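Local atomic coordinates of HIAXHD3 (Humicola insolens, PDB entry 3ZXK), a protein that is a family 43 glycoside hydrolase with arabinofuranosidase activity that probably removes arabinofuranose side chains from xylan, and a target for engineering endo-xylanase activity. Residues 239-247 with 465-473; 423-434 with 493-504. All blocks are in the same frame, centred on the assembly; numbering follows the deposited sequence.

Contact 1: residues 239-247 with 465-473; sequences GPLANAGFA and ITPAFGTNT
Phe469 N donates to Asn243 O at 2.9 Å, the one direct hydrogen bond between residues 239-247 and 465-473. The bond is bent, 136° at the hydrogen, with the donor above the carbonyl plane. One water donates to Asn243 OD1 and to Pro467 O; another accepts from Gly245 N and donates to Phe469 O.

The apolar contacts centre on Pro467. Its CG meets Leu241 CD2 at 4.0 Å, the side chains crossing at about a right angle. Its CB lies 4.1 Å from Ala244 CB. The Phe469 ring turns an edge to the backbone of Gly245, with CD2 3.8 Å from Gly245 N.

Thr471 CG2 touches Asn243 ND2 at 3.4 Å. Its chi1 of 79° brings OG1 back to Ala468 O, which also accepts from Thr471 N in a type II turn. OG1 itself accepts from Thr473 N, an ST turn. A valine here would probably cost the turn its hydroxyl bond and leave Thr473 N without that acceptor.

Phe469, of the glycan pocket, touches a bound arabinofuranose. Ala244 touches Met266 and Phe469 Asp267, both of strand 260-267; Leu241 touches Ile274 of strand 273-282. Loop 239-247 precedes strand 250-254; loop 465-473 joins strands 457-464 and 476-482.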
loop_
_atom_site.group_PDB
_atom_site.type_symbol
_atom_site.label_atom_id
_atom_site.label_comp_id
_atom_site.label_asym_id
_atom_site.label_seq_id
_atom_site.Cartn_x
_atom_site.Cartn_y
_atom_site.Cartn_z
ATOM N N GLY A 239 2.846 20.888 -9.418
ATOM C CA GLY A 239 2.787 19.721 -10.316
ATOM C C GLY A 239 3.263 18.437 -9.643
ATOM O O GLY A 239 3.794 18.461 -8.549
ATOM N N PRO A 240 3.094 17.301 -10.313
ATOM C CA PRO A 240 2.578 17.213 -11.664
ATOM C C PRO A 240 1.077 16.923 -11.728
ATOM O O PRO A 240 0.550 16.679 -12.814
ATOM C CB PRO A 240 3.357 16.015 -12.225
ATOM C CG PRO A 240 3.452 15.096 -11.040
ATOM C CD PRO A 240 3.725 16.033 -9.884
ATOM N N LEU A 241 0.409 16.911 -10.576
ATOM C CA LEU A 241 -1.014 16.600 -10.525
ATOM C C LEU A 241 -1.700 17.659 -9.666
ATOM O O LEU A 241 -1.116 18.114 -8.674
ATOM C CB LEU A 241 -1.196 15.191 -9.937
ATOM C CG LEU A 241 -2.495 14.387 -9.948
ATOM C CD1 LEU A 241 -2.965 14.096 -11.367
ATOM C CD2 LEU A 241 -2.271 13.074 -9.206
ATOM N N ALA A 242 -2.905 18.092 -10.052
ATOM C CA ALA A 242 -3.655 19.060 -9.246
ATOM C C ALA A 242 -4.366 18.384 -8.067
ATOM O O ALA A 242 -4.710 17.192 -8.123
ATOM C CB ALA A 242 -4.676 19.806 -10.111
ATOM N N ASN A 243 -4.625 19.159 -7.011
ATOM C CA ASN A 243 -5.491 18.722 -5.896
ATOM C C ASN A 243 -4.993 17.479 -5.215
ATOM O O ASN A 243 -5.787 16.660 -4.777
ATOM C CB ASN A 243 -6.960 18.548 -6.338
ATOM C CG ASN A 243 -7.464 19.729 -7.108
ATOM O OD1 ASN A 243 -8.018 19.598 -8.213
ATOM N ND2 ASN A 243 -7.275 20.891 -6.546
ATOM N N ALA A 244 -3.663 17.381 -5.094
ATOM C CA ALA A 244 -3.016 16.165 -4.576
ATOM C C ALA A 244 -1.854 16.533 -3.662
ATOM O O ALA A 244 -0.857 15.823 -3.553
ATOM C CB ALA A 244 -2.561 15.280 -5.733
ATOM N N GLY A 245 -2.008 17.656 -2.963
ATOM C CA GLY A 245 -0.933 18.149 -2.106
ATOM C C GLY A 245 0.347 18.390 -2.880
ATOM O O GLY A 245 0.333 18.783 -4.063
ATOM N N PHE A 246 1.460 18.101 -2.217
ATOM C CA PHE A 246 2.776 18.324 -2.775
ATOM C C PHE A 246 3.563 17.049 -2.849
ATOM O O PHE A 246 3.460 16.190 -1.958
ATOM C CB PHE A 246 3.576 19.263 -1.872
ATOM C CG PHE A 246 2.986 20.612 -1.753
ATOM C CD1 PHE A 246 3.216 21.557 -2.750
ATOM C CD2 PHE A 246 2.152 20.936 -0.686
ATOM C CE1 PHE A 246 2.643 22.826 -2.671
ATOM C CE2 PHE A 246 1.595 22.214 -0.590
ATOM C CZ PHE A 246 1.833 23.152 -1.593
ATOM N N ALA A 247 4.343 16.935 -3.918
ATOM C CA ALA A 247 5.349 15.877 -4.066
ATOM C C ALA A 247 6.348 15.961 -2.931
ATOM O O ALA A 247 6.945 17.018 -2.701
ATOM C CB ALA A 247 6.057 16.019 -5.421
ATOM N N ILE A 465 -11.933 8.407 -7.741
ATOM C CA ILE A 465 -10.868 8.835 -6.832
ATOM C C ILE A 465 -10.082 10.008 -7.404
ATOM O O ILE A 465 -8.938 10.257 -6.998
ATOM C CB ILE A 465 -9.936 7.684 -6.341
ATOM C CG1 ILE A 465 -9.305 6.885 -7.501
ATOM C CG2 ILE A 465 -10.735 6.768 -5.415
ATOM C CD1 ILE A 465 -8.097 6.038 -7.115
ATOM N N THR A 466 -10.677 10.737 -8.342
ATOM C CA THR A 466 -10.006 11.939 -8.863
ATOM C C THR A 466 -9.580 12.823 -7.676
ATOM O O THR A 466 -10.403 13.088 -6.807
ATOM C CB THR A 466 -10.955 12.741 -9.779
ATOM O OG1 THR A 466 -11.413 11.895 -10.843
ATOM C CG2 THR A 466 -10.243 13.961 -10.380
ATOM N N PRO A 467 -8.297 13.225 -7.589
ATOM C CA PRO A 467 -7.826 13.937 -6.399
ATOM C C PRO A 467 -8.686 15.159 -6.057
ATOM O O PRO A 467 -9.119 15.919 -6.934
ATOM C CB PRO A 467 -6.384 14.308 -6.757
ATOM C CG PRO A 467 -5.968 13.193 -7.647
ATOM C CD PRO A 467 -7.175 12.897 -8.488
ATOM N N ALA A 468 -8.930 15.315 -4.766
ATOM C CA ALA A 468 -9.749 16.442 -4.282
ATOM C C ALA A 468 -9.154 16.992 -2.997
ATOM O O ALA A 468 -9.818 17.707 -2.266
ATOM C CB ALA A 468 -11.207 16.026 -4.091
ATOM N N PHE A 469 -7.877 16.689 -2.756
ATOM C CA PHE A 469 -7.242 17.066 -1.501
ATOM C C PHE A 469 -7.102 18.583 -1.441
ATOM O O PHE A 469 -6.665 19.221 -2.397
ATOM C CB PHE A 469 -5.861 16.408 -1.428
ATOM C CG PHE A 469 -5.261 16.365 -0.053
ATOM C CD1 PHE A 469 -5.949 15.784 1.026
ATOM C CD2 PHE A 469 -3.979 16.833 0.147
ATOM C CE1 PHE A 469 -5.359 15.707 2.287
ATOM C CE2 PHE A 469 -3.382 16.760 1.395
ATOM C CZ PHE A 469 -4.069 16.194 2.466
ATOM N N GLY A 470 -7.498 19.148 -0.307
ATOM C CA GLY A 470 -7.423 20.602 -0.103
ATOM C C GLY A 470 -8.587 21.382 -0.724
ATOM O O GLY A 470 -8.650 22.603 -0.590
ATOM N N THR A 471 -9.476 20.693 -1.435
ATOM C CA THR A 471 -10.676 21.331 -2.007
ATOM C C THR A 471 -11.887 21.191 -1.094
ATOM O O THR A 471 -11.822 20.505 -0.067
ATOM C CB THR A 471 -11.045 20.751 -3.391
ATOM O OG1 THR A 471 -11.723 19.490 -3.238
ATOM C CG2 THR A 471 -9.785 20.596 -4.277
ATOM N N ASN A 472 -12.997 21.816 -1.497
ATOM C CA ASN A 472 -14.263 21.690 -0.791
ATOM C C ASN A 472 -15.195 20.726 -1.520
ATOM O O ASN A 472 -16.404 20.796 -1.355
ATOM C CB ASN A 472 -14.944 23.058 -0.639
ATOM C CG ASN A 472 -14.210 23.995 0.311
ATOM O OD1 ASN A 472 -13.266 23.600 1.003
ATOM N ND2 ASN A 472 -14.655 25.250 0.355
ATOM N N THR A 473 -14.640 19.856 -2.359
ATOM C CA THR A 473 -15.461 18.896 -3.116
ATOM C C THR A 473 -15.172 17.452 -2.719
ATOM O O THR A 473 -14.004 17.029 -2.717
ATOM C CB THR A 473 -15.215 19.014 -4.628
ATOM O OG1 THR A 473 -15.526 20.346 -5.066
ATOM C CG2 THR A 473 -16.100 18.030 -5.414
HETATM O O HOH W 1 -8.225 16.848 -9.415
HETATM O O HOH W 2 -3.869 19.738 -2.475
#

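Contact 2: residues 423-434 with 493-504; sequences MVDDLRLNEDGW and GPAFAMTNSWRY. With XYP (beta-D-xylopyranose), chain C.
Trp434 presents one ring face to the edge of Tyr504, a T-shaped stack with planes at 72° and centroids 5.7 Å apart. Glu431 O lies over the opposite face, toward the rim. The Trp434 edge carries Leu429 CB, and Trp434 CZ2 approaches Arg503 O at 3.4 Å. Leu429 CD1 also touches Tyr504 CE1.

Trp502 is covered on two faces. Xylopyranose C5 lies over one, toward the rim. Arg503 CG lies over the centre of the opposite face. The Arg503 guanidinium in turn has Trp502 CZ2 over one of its faces.

The two segments belong to different sheets of the concanavalin A-like beta-sandwich: 423-429 lies in strand 418-429, and 496-497 ends strand 490-497. The loops that follow them meet beside Trp502, which reaches the glycan.

Within these loops Ser501 OG donates to Glu431 OE2 at 2.6 Å, on the syn side of the carboxylate. With chi1 at 177°, OG lies beside the carbonyl carbon and also accepts from Arg503 N in an ST turn. One water donates to Glu431 OE1 and to Ser501 OG; another links Glu431 OE2 to Tyr504 N. Glu431 OE1 and Arg503 NE, 4.3 Å apart, are too distant for a salt bridge. Tyr504 OH is hydrogen-bonded to Tyr38 OH.

At the far end of the contact, Met423 SD rests on Pro494 CD at 3.9 Å. Asp425 CB packs obliquely against the Phe496 ring, while Asp425 OD1 forms a salt bridge with Arg441 NE of the adjacent strand 436-448.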
loop_
_atom_site.group_PDB
_atom_site.type_symbol
_atom_site.label_atom_id
_atom_site.label_comp_id
_atom_site.label_asym_id
_atom_site.label_seq_id
_atom_site.Cartn_x
_atom_site.Cartn_y
_atom_site.Cartn_z
ATOM N N MET A 423 -28.231 -1.778 -0.080
ATOM C CA MET A 423 -27.124 -0.837 -0.123
ATOM C C MET A 423 -27.105 -0.135 1.235
ATOM O O MET A 423 -28.117 0.389 1.651
ATOM C CB MET A 423 -27.286 0.138 -1.319
ATOM C CG MET A 423 -26.121 1.091 -1.514
ATOM S SD MET A 423 -26.230 2.554 -0.454
ATOM C CE MET A 423 -24.776 3.523 -0.892
ATOM N N VAL A 424 -25.951 -0.167 1.907
ATOM C CA VAL A 424 -25.728 0.371 3.245
ATOM C C VAL A 424 -24.708 1.514 3.197
ATOM O O VAL A 424 -23.627 1.403 2.567
ATOM C CB VAL A 424 -25.234 -0.757 4.188
ATOM C CG1 VAL A 424 -24.706 -0.225 5.529
ATOM C CG2 VAL A 424 -26.320 -1.818 4.367
ATOM N N ASP A 425 -25.027 2.618 3.876
ATOM C CA ASP A 425 -24.080 3.710 3.970
ATOM C C ASP A 425 -23.936 4.158 5.422
ATOM O O ASP A 425 -24.409 3.476 6.324
ATOM C CB ASP A 425 -24.450 4.854 2.994
ATOM C CG ASP A 425 -25.773 5.537 3.330
ATOM O OD1 ASP A 425 -26.440 5.229 4.343
ATOM O OD2 ASP A 425 -26.143 6.460 2.557
ATOM N N ASP A 426 -23.244 5.271 5.648
ATOM C CA ASP A 426 -23.011 5.790 7.008
ATOM C C ASP A 426 -22.301 4.797 7.938
ATOM O O ASP A 426 -22.586 4.733 9.134
ATOM C CB ASP A 426 -24.306 6.290 7.650
ATOM C CG ASP A 426 -24.048 7.144 8.879
ATOM O OD1 ASP A 426 -23.115 7.992 8.841
ATOM O OD2 ASP A 426 -24.775 6.971 9.891
ATOM N N LEU A 427 -21.357 4.047 7.374
ATOM C CA LEU A 427 -20.433 3.237 8.172
ATOM C C LEU A 427 -19.234 4.114 8.475
ATOM O O LEU A 427 -18.534 4.535 7.561
ATOM C CB LEU A 427 -19.983 2.011 7.382
ATOM C CG LEU A 427 -21.017 0.960 6.953
ATOM C CD1 LEU A 427 -20.541 0.165 5.747
ATOM C CD2 LEU A 427 -21.333 0.058 8.139
ATOM N N ARG A 428 -18.997 4.414 9.743
ATOM C CA ARG A 428 -17.974 5.414 10.085
ATOM C C ARG A 428 -17.165 5.012 11.305
ATOM O O ARG A 428 -17.737 4.574 12.315
ATOM C CB ARG A 428 -18.613 6.779 10.397
ATOM C CG ARG A 428 -19.327 7.440 9.232
ATOM C CD ARG A 428 -19.869 8.808 9.598
ATOM N NE ARG A 428 -20.939 8.787 10.590
ATOM C CZ ARG A 428 -20.823 9.220 11.845
ATOM N NH1 ARG A 428 -19.670 9.705 12.286
ATOM N NH2 ARG A 428 -21.858 9.157 12.672
ATOM N N LEU A 429 -15.852 5.221 11.220
ATOM C CA LEU A 429 -14.959 5.219 12.384
ATOM C C LEU A 429 -14.758 6.650 12.826
ATOM O O LEU A 429 -14.714 7.548 11.990
ATOM C CB LEU A 429 -13.585 4.669 12.011
ATOM C CG LEU A 429 -13.486 3.201 11.646
ATOM C CD1 LEU A 429 -12.072 2.824 11.212
ATOM C CD2 LEU A 429 -13.972 2.336 12.818
ATOM N N ASN A 430 -14.564 6.846 14.127
ATOM C CA ASN A 430 -14.202 8.144 14.679
ATOM C C ASN A 430 -12.695 8.339 14.495
ATOM O O ASN A 430 -11.922 7.506 14.947
ATOM C CB ASN A 430 -14.550 8.122 16.162
ATOM C CG ASN A 430 -14.361 9.461 16.859
ATOM O OD1 ASN A 430 -13.739 10.395 16.356
ATOM N ND2 ASN A 430 -14.907 9.543 18.058
ATOM N N GLU A 431 -12.272 9.421 13.834
ATOM C CA GLU A 431 -10.838 9.662 13.597
ATOM C C GLU A 431 -10.051 9.872 14.883
ATOM O O GLU A 431 -8.825 9.735 14.890
ATOM C CB GLU A 431 -10.637 10.892 12.713
ATOM C CG GLU A 431 -11.320 10.830 11.355
ATOM C CD GLU A 431 -10.971 12.058 10.531
ATOM O OE1 GLU A 431 -10.875 13.167 11.119
ATOM O OE2 GLU A 431 -10.775 11.913 9.314
ATOM N N ASP A 432 -10.753 10.231 15.957
ATOM C CA ASP A 432 -10.132 10.315 17.275
ATOM C C ASP A 432 -10.242 8.969 17.975
ATOM O O ASP A 432 -11.177 8.728 18.749
ATOM C CB ASP A 432 -10.781 11.400 18.126
ATOM C CG ASP A 432 -9.903 11.829 19.292
ATOM O OD1 ASP A 432 -8.946 11.106 19.634
ATOM O OD2 ASP A 432 -10.155 12.910 19.859
ATOM N N GLY A 433 -9.289 8.098 17.673
ATOM C CA GLY A 433 -9.144 6.819 18.363
ATOM C C GLY A 433 -9.563 5.617 17.553
ATOM O O GLY A 433 -9.278 4.494 17.954
ATOM N N TRP A 434 -10.278 5.833 16.447
ATOM C CA TRP A 434 -10.719 4.745 15.539
ATOM C C TRP A 434 -11.679 3.734 16.105
ATOM O O TRP A 434 -11.726 2.566 15.622
ATOM C CB TRP A 434 -9.522 4.040 14.904
ATOM C CG TRP A 434 -8.591 5.042 14.312
ATOM C CD1 TRP A 434 -7.317 5.391 14.750
ATOM C CD2 TRP A 434 -8.860 5.925 13.169
ATOM N NE1 TRP A 434 -6.790 6.368 13.947
ATOM C CE2 TRP A 434 -7.665 6.746 12.995
ATOM C CE3 TRP A 434 -9.941 6.106 12.305
ATOM C CZ2 TRP A 434 -7.556 7.684 11.964
ATOM C CZ3 TRP A 434 -9.832 7.065 11.286
ATOM C CH2 TRP A 434 -8.661 7.834 11.123
ATOM N N GLY A 493 -29.353 2.611 -4.510
ATOM C CA GLY A 493 -28.955 3.501 -3.444
ATOM C C GLY A 493 -28.519 4.843 -3.977
ATOM O O GLY A 493 -28.397 5.034 -5.190
ATOM N N PRO A 494 -28.280 5.798 -3.058
ATOM C CA PRO A 494 -27.749 7.132 -3.378
ATOM C C PRO A 494 -26.292 7.073 -3.847
ATOM O O PRO A 494 -25.640 6.027 -3.709
ATOM C CB PRO A 494 -27.877 7.877 -2.045
ATOM C CG PRO A 494 -27.794 6.814 -1.006
ATOM C CD PRO A 494 -28.413 5.589 -1.597
ATOM N N ALA A 495 -25.784 8.177 -4.406
ATOM C CA ALA A 495 -24.346 8.288 -4.669
ATOM C C ALA A 495 -23.675 8.566 -3.336
ATOM O O ALA A 495 -24.137 9.417 -2.560
ATOM C CB ALA A 495 -24.053 9.412 -5.652
ATOM N N PHE A 496 -22.598 7.858 -3.051
ATOM C CA PHE A 496 -21.971 7.950 -1.739
ATOM C C PHE A 496 -20.798 8.918 -1.786
ATOM O O PHE A 496 -19.881 8.736 -2.590
ATOM C CB PHE A 496 -21.526 6.557 -1.286
ATOM C CG PHE A 496 -20.609 6.559 -0.090
ATOM C CD1 PHE A 496 -21.112 6.751 1.203
ATOM C CD2 PHE A 496 -19.243 6.360 -0.254
ATOM C CE1 PHE A 496 -20.257 6.727 2.301
ATOM C CE2 PHE A 496 -18.389 6.367 0.838
ATOM C CZ PHE A 496 -18.896 6.545 2.109
ATOM N N ALA A 497 -20.846 9.937 -0.924
ATOM C CA ALA A 497 -19.810 10.948 -0.842
ATOM C C ALA A 497 -18.620 10.423 -0.023
ATOM O O ALA A 497 -18.774 9.940 1.111
ATOM C CB ALA A 497 -20.355 12.221 -0.214
ATOM N N MET A 498 -17.435 10.571 -0.590
ATOM C CA MET A 498 -16.209 9.993 -0.021
ATOM C C MET A 498 -15.403 11.019 0.741
ATOM O O MET A 498 -15.310 12.187 0.326
ATOM C CB MET A 498 -15.365 9.401 -1.131
ATOM C CG MET A 498 -16.129 8.378 -1.951
ATOM S SD MET A 498 -15.510 8.258 -3.637
ATOM C CE MET A 498 -13.899 7.577 -3.260
ATOM N N THR A 499 -14.791 10.608 1.859
ATOM C CA THR A 499 -13.961 11.561 2.616
ATOM C C THR A 499 -12.633 11.927 1.922
ATOM O O THR A 499 -12.017 11.077 1.272
ATOM C CB THR A 499 -13.687 11.078 4.054
ATOM O OG1 THR A 499 -13.025 12.130 4.768
ATOM C CG2 THR A 499 -12.851 9.802 4.049
ATOM N N ASN A 500 -12.204 13.193 2.069
ATOM C CA ASN A 500 -10.859 13.637 1.631
ATOM C C ASN A 500 -9.845 13.710 2.769
ATOM O O ASN A 500 -8.704 14.124 2.543
ATOM C CB ASN A 500 -10.910 15.010 0.950
ATOM C CG ASN A 500 -11.648 14.969 -0.360
ATOM O OD1 ASN A 500 -11.458 14.045 -1.171
ATOM N ND2 ASN A 500 -12.532 15.955 -0.570
ATOM N N SER A 501 -10.241 13.296 3.975
ATOM C CA SER A 501 -9.358 13.339 5.122
ATOM C C SER A 501 -8.156 12.417 4.919
ATOM O O SER A 501 -8.279 11.321 4.348
ATOM C CB SER A 501 -10.104 12.879 6.362
ATOM O OG SER A 501 -9.237 12.858 7.490
ATOM N N TRP A 502 -7.020 12.854 5.431
ATOM C CA TRP A 502 -5.788 12.077 5.394
ATOM C C TRP A 502 -5.572 11.247 6.616
ATOM O O TRP A 502 -4.694 10.421 6.614
ATOM C CB TRP A 502 -4.593 12.996 5.150
ATOM C CG TRP A 502 -4.380 14.049 6.203
ATOM C CD1 TRP A 502 -4.773 15.378 6.170
ATOM C CD2 TRP A 502 -3.678 13.890 7.487
ATOM N NE1 TRP A 502 -4.391 16.034 7.328
ATOM C CE2 TRP A 502 -3.725 15.193 8.154
ATOM C CE3 TRP A 502 -3.033 12.827 8.127
ATOM C CZ2 TRP A 502 -3.129 15.407 9.398
ATOM C CZ3 TRP A 502 -2.460 13.048 9.381
ATOM C CH2 TRP A 502 -2.506 14.306 10.000
ATOM N N ARG A 503 -6.365 11.429 7.674
ATOM C CA ARG A 503 -6.035 10.808 8.964
ATOM C C ARG A 503 -5.962 9.276 9.017
ATOM O O ARG A 503 -5.136 8.725 9.750
ATOM C CB ARG A 503 -6.919 11.374 10.081
ATOM C CG ARG A 503 -6.720 12.877 10.267
ATOM C CD ARG A 503 -7.242 13.407 11.589
ATOM N NE ARG A 503 -6.998 14.846 11.699
ATOM C CZ ARG A 503 -5.901 15.404 12.211
ATOM N NH1 ARG A 503 -4.915 14.651 12.680
ATOM N NH2 ARG A 503 -5.791 16.730 12.261
ATOM N N TYR A 504 -6.776 8.596 8.209
ATOM C CA TYR A 504 -6.690 7.130 8.099
ATOM C C TYR A 504 -5.474 6.675 7.276
ATOM O O TYR A 504 -5.132 5.501 7.276
ATOM C CB TYR A 504 -7.996 6.620 7.488
ATOM C CG TYR A 504 -8.170 5.119 7.457
ATOM C CD1 TYR A 504 -8.555 4.429 8.608
ATOM C CD2 TYR A 504 -7.978 4.394 6.273
ATOM C CE1 TYR A 504 -8.737 3.054 8.602
ATOM C CE2 TYR A 504 -8.168 3.015 6.243
ATOM C CZ TYR A 504 -8.540 2.341 7.399
ATOM O OH TYR A 504 -8.703 0.967 7.347
HETATM O O1 XYP C . -1.277 20.271 7.313
HETATM C C1 XYP C . -0.343 19.194 7.460
HETATM C C2 XYP C . 0.277 19.166 8.862
HETATM C C3 XYP C . 1.298 18.030 8.934
HETATM C C4 XYP C . 0.600 16.712 8.605
HETATM C C5 XYP C . -0.167 16.806 7.277
HETATM O O2 XYP C . 0.916 20.407 9.177
HETATM O O3 XYP C . 1.907 17.953 10.233
HETATM O O4 XYP C . 1.573 15.654 8.584
HETATM O O5 XYP C . -1.028 17.957 7.227
HETATM O O HOH W 3 -24.803 8.264 0.638
HETATM O O HOH W 4 -9.405 9.748 7.533
HETATM O O HOH W 5 -9.839 14.751 9.186
#

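In the fold
From the N terminus, the chain first builds the family 43 catalytic region, where residues 239-247 lie between strands 234-235 and 250-254. It then enters the concanavalin A-like region, and residues 423-434 run out of strand 418-429. Residues 465-473 follow strand 457-464 and close contact 1 over 217 intervening residues. Residues 493-504 then close contact 2 over 58. The two loops cross, since their segments alternate. Contact 1 ties the two family regions together, whereas contact 2 joins two sheets within the second. They touch: Asn500 ND2 probably donates a hydrogen bond to Thr473 O at 2.8 Å, and Phe469 packs on Trp502, both residues of the glycan pocket.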